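Local coordinates for putative aminooxidase (Propionibacterium acnes, PDB 2B9X), which binds FAD and, as a fatty acid isomerase of the flavin-containing amine oxidoreductase family, probably shifts double bonds in unsaturated fatty acids, at residues I9-A14 with V249-V254. Numbering follows the deposited sequence.
Sequences IAIIGA and VLVLTV. With FAD (flavin-adenine dinucleotide), chain O.
Ala10 is gripped through both its amide and its carbonyl by strand 249-252: its N donates to Val249 O and its O accepts from Val251 N, each at 2.8 Å, the second bond almost straight at 177°. The ladder continues as Ile12 N reaches Val251 O. Ile9 and Ile11 turn their own backbone polar groups the other way, to Thr34 and Leu36 of strand 33-36 and to Asp32 just before it, so the backbone groups of successive residues alternate between the two neighbouring strands. At the C-terminal end Ile12 O takes two donors from one residue. Thr253 N approaches Ile12 O in the carbonyl plane at 3.1 Å, while Thr253 OG1, tucked between its own backbone N and carbonyl carbon (chi1 72°), comes in tilted from that plane at 2.6 Å from the same oxygen and donates its proton there. On the face of Ala10 and Ile12, Leu250 CD1 meets Ile12 CG1 obliquely at 3.7 Å; Ile12 CG2, anti to the backbone N, touches both Val254 CG1 and the adenine carbon FAD C2A. Val254 CG1 itself lies 3.3 Å from FAD C4A, and Gly13 CA adjoins the ribose oxygen O4B. Two central parallel strands meeting the dinucleotide at their C-terminal ends are characteristic of the Rossmann-type FAD-binding fold.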
loop_
_atom_site.group_PDB
_atom_site.type_symbol
_atom_site.label_atom_id
_atom_site.label_comp_id
_atom_site.label_asym_id
_atom_site.label_seq_id
_atom_site.Cartn_x
_atom_site.Cartn_y
_atom_site.Cartn_z
ATOM N N ILE A 9 17.899 -5.143 18.654
ATOM C CA ILE A 9 16.635 -5.151 17.934
ATOM C C ILE A 9 16.815 -5.566 16.477
ATOM O O ILE A 9 17.500 -4.900 15.709
ATOM C CB ILE A 9 15.944 -3.774 17.994
ATOM C CG1 ILE A 9 15.794 -3.314 19.452
ATOM C CG2 ILE A 9 14.573 -3.843 17.315
ATOM C CD1 ILE A 9 15.245 -1.903 19.630
ATOM N N ALA A 10 16.179 -6.674 16.114
ATOM C CA ALA A 10 16.164 -7.172 14.739
ATOM C C ALA A 10 14.871 -6.747 14.040
ATOM O O ALA A 10 13.781 -7.200 14.403
ATOM C CB ALA A 10 16.308 -8.700 14.714
ATOM N N ILE A 11 15.014 -5.862 13.054
ATOM C CA ILE A 11 13.923 -5.429 12.184
ATOM C C ILE A 11 13.994 -6.214 10.874
ATOM O O ILE A 11 15.031 -6.221 10.212
ATOM C CB ILE A 11 14.031 -3.932 11.854
ATOM C CG1 ILE A 11 13.921 -3.090 13.133
ATOM C CG2 ILE A 11 12.965 -3.531 10.821
ATOM C CD1 ILE A 11 14.579 -1.723 13.029
ATOM N N ILE A 12 12.896 -6.878 10.510
ATOM C CA ILE A 12 12.853 -7.652 9.268
ATOM C C ILE A 12 12.138 -6.868 8.172
ATOM O O ILE A 12 10.951 -6.574 8.279
ATOM C CB ILE A 12 12.170 -9.039 9.467
ATOM C CG1 ILE A 12 12.670 -9.716 10.762
ATOM C CG2 ILE A 12 12.426 -9.933 8.252
ATOM C CD1 ILE A 12 14.199 -9.906 10.829
ATOM N N GLY A 13 12.882 -6.521 7.125
ATOM C CA GLY A 13 12.337 -5.856 5.928
ATOM C C GLY A 13 12.837 -4.435 5.826
ATOM O O GLY A 13 12.759 -3.693 6.802
ATOM N N ALA A 14 13.370 -4.069 4.653
ATOM C CA ALA A 14 13.906 -2.714 4.374
ATOM C C ALA A 14 12.995 -1.939 3.404
ATOM O O ALA A 14 13.451 -1.216 2.493
ATOM C CB ALA A 14 15.328 -2.808 3.823
ATOM N N VAL A 249 14.874 -8.332 20.710
ATOM C CA VAL A 249 13.569 -7.918 20.193
ATOM C C VAL A 249 13.459 -8.158 18.688
ATOM O O VAL A 249 14.398 -7.899 17.915
ATOM C CB VAL A 249 13.311 -6.443 20.496
ATOM C CG1 VAL A 249 12.036 -5.971 19.811
ATOM C CG2 VAL A 249 13.239 -6.218 22.013
ATOM N N LEU A 250 12.303 -8.671 18.289
ATOM C CA LEU A 250 11.998 -8.911 16.889
ATOM C C LEU A 250 10.908 -7.953 16.436
ATOM O O LEU A 250 9.854 -7.892 17.066
ATOM C CB LEU A 250 11.521 -10.346 16.687
ATOM C CG LEU A 250 11.191 -10.747 15.246
ATOM C CD1 LEU A 250 12.408 -10.495 14.326
ATOM C CD2 LEU A 250 10.714 -12.204 15.195
ATOM N N VAL A 251 11.167 -7.222 15.351
ATOM C CA VAL A 251 10.141 -6.414 14.689
ATOM C C VAL A 251 9.919 -6.923 13.255
ATOM O O VAL A 251 10.851 -6.950 12.428
ATOM C CB VAL A 251 10.502 -4.919 14.642
ATOM C CG1 VAL A 251 9.340 -4.117 14.057
ATOM C CG2 VAL A 251 10.880 -4.400 16.037
ATOM N N LEU A 252 8.682 -7.339 12.982
ATOM C CA LEU A 252 8.300 -7.847 11.671
ATOM C C LEU A 252 7.585 -6.768 10.858
ATOM O O LEU A 252 6.540 -6.255 11.290
ATOM C CB LEU A 252 7.368 -9.047 11.828
ATOM C CG LEU A 252 7.924 -10.247 12.598
ATOM C CD1 LEU A 252 6.785 -11.236 12.848
ATOM C CD2 LEU A 252 9.097 -10.919 11.876
ATOM N N THR A 253 8.160 -6.426 9.702
ATOM C CA THR A 253 7.483 -5.579 8.708
ATOM C C THR A 253 7.250 -6.331 7.397
ATOM O O THR A 253 6.901 -5.721 6.380
ATOM C CB THR A 253 8.262 -4.261 8.414
ATOM O OG1 THR A 253 9.449 -4.536 7.648
ATOM C CG2 THR A 253 8.629 -3.548 9.711
ATOM N N VAL A 254 7.468 -7.643 7.445
ATOM C CA VAL A 254 7.313 -8.548 6.322
ATOM C C VAL A 254 5.955 -9.255 6.473
ATOM O O VAL A 254 5.319 -9.158 7.543
ATOM C CB VAL A 254 8.476 -9.579 6.255
ATOM C CG1 VAL A 254 9.810 -8.893 5.921
ATOM C CG2 VAL A 254 8.596 -10.389 7.551
HETATM P PA FAD O . 7.002 -3.426 1.322
HETATM O O1A FAD O . 7.155 -2.166 0.504
HETATM O O2A FAD O . 6.355 -4.537 0.532
HETATM O O5B FAD O . 8.472 -3.825 1.834
HETATM C C5B FAD O . 8.688 -5.030 2.542
HETATM C C4B FAD O . 10.166 -5.352 2.531
HETATM O O4B FAD O . 10.403 -6.574 3.198
HETATM C C3B FAD O . 10.724 -5.504 1.108
HETATM O O3B FAD O . 11.926 -4.755 1.002
HETATM C C2B FAD O . 10.934 -6.995 0.966
HETATM O O2B FAD O . 11.930 -7.339 0.030
HETATM C C1B FAD O . 11.260 -7.374 2.411
HETATM N N9A FAD O . 11.065 -8.799 2.716
HETATM C C8A FAD O . 10.011 -9.598 2.352
HETATM N N7A FAD O . 10.218 -10.839 2.829
HETATM C C5A FAD O . 11.387 -10.847 3.504
HETATM C C6A FAD O . 12.064 -11.850 4.187
HETATM N N6A FAD O . 11.514 -13.055 4.316
HETATM N N1A FAD O . 13.279 -11.565 4.788
HETATM C C2A FAD O . 13.799 -10.285 4.717
HETATM N N3A FAD O . 13.118 -9.284 4.039
HETATM C C4A FAD O . 11.934 -9.570 3.440
HETATM N N1 FAD O . 1.542 3.828 -1.469
HETATM C C2 FAD O . 1.207 5.157 -1.318
HETATM O O2 FAD O . 1.300 5.734 -0.235
HETATM N N3 FAD O . 0.751 5.872 -2.389
HETATM C C4 FAD O . 0.625 5.275 -3.631
HETATM O O4 FAD O . 0.236 5.965 -4.576
HETATM C C4X FAD O . 0.952 3.934 -3.813
HETATM N N5 FAD O . 0.773 3.315 -5.033
HETATM C C5X FAD O . 1.258 2.049 -5.226
HETATM C C6 FAD O . 1.250 1.516 -6.510
HETATM C C7 FAD O . 1.793 0.267 -6.747
HETATM C C7M FAD O . 1.788 -0.278 -8.140
HETATM C C8 FAD O . 2.371 -0.448 -5.694
HETATM C C8M FAD O . 2.987 -1.802 -5.928
HETATM C C9 FAD O . 2.375 0.090 -4.406
HETATM C C9A FAD O . 1.814 1.340 -4.154
HETATM N N10 FAD O . 1.773 1.891 -2.874
HETATM C C10 FAD O . 1.414 3.210 -2.710
HETATM C "C1'" FAD O . 1.911 1.054 -1.634
HETATM C "C2'" FAD O . 3.292 1.214 -0.977
HETATM O "O2'" FAD O . 4.320 1.102 -1.950
HETATM C "C3'" FAD O . 3.478 0.132 0.092
HETATM O "O3'" FAD O . 2.331 0.069 0.911
HETATM C "C4'" FAD O . 4.715 0.358 0.953
HETATM O "O4'" FAD O . 5.910 0.152 0.212
HETATM C "C5'" FAD O . 4.649 -0.605 2.119
HETATM O "O5'" FAD O . 5.885 -0.642 2.800
HETATM P P FAD O . 6.282 -1.946 3.651
HETATM O O1P FAD O . 7.669 -1.769 4.224
HETATM O O2P FAD O . 5.261 -2.234 4.698
HETATM O O3P FAD O . 6.128 -3.190 2.644
#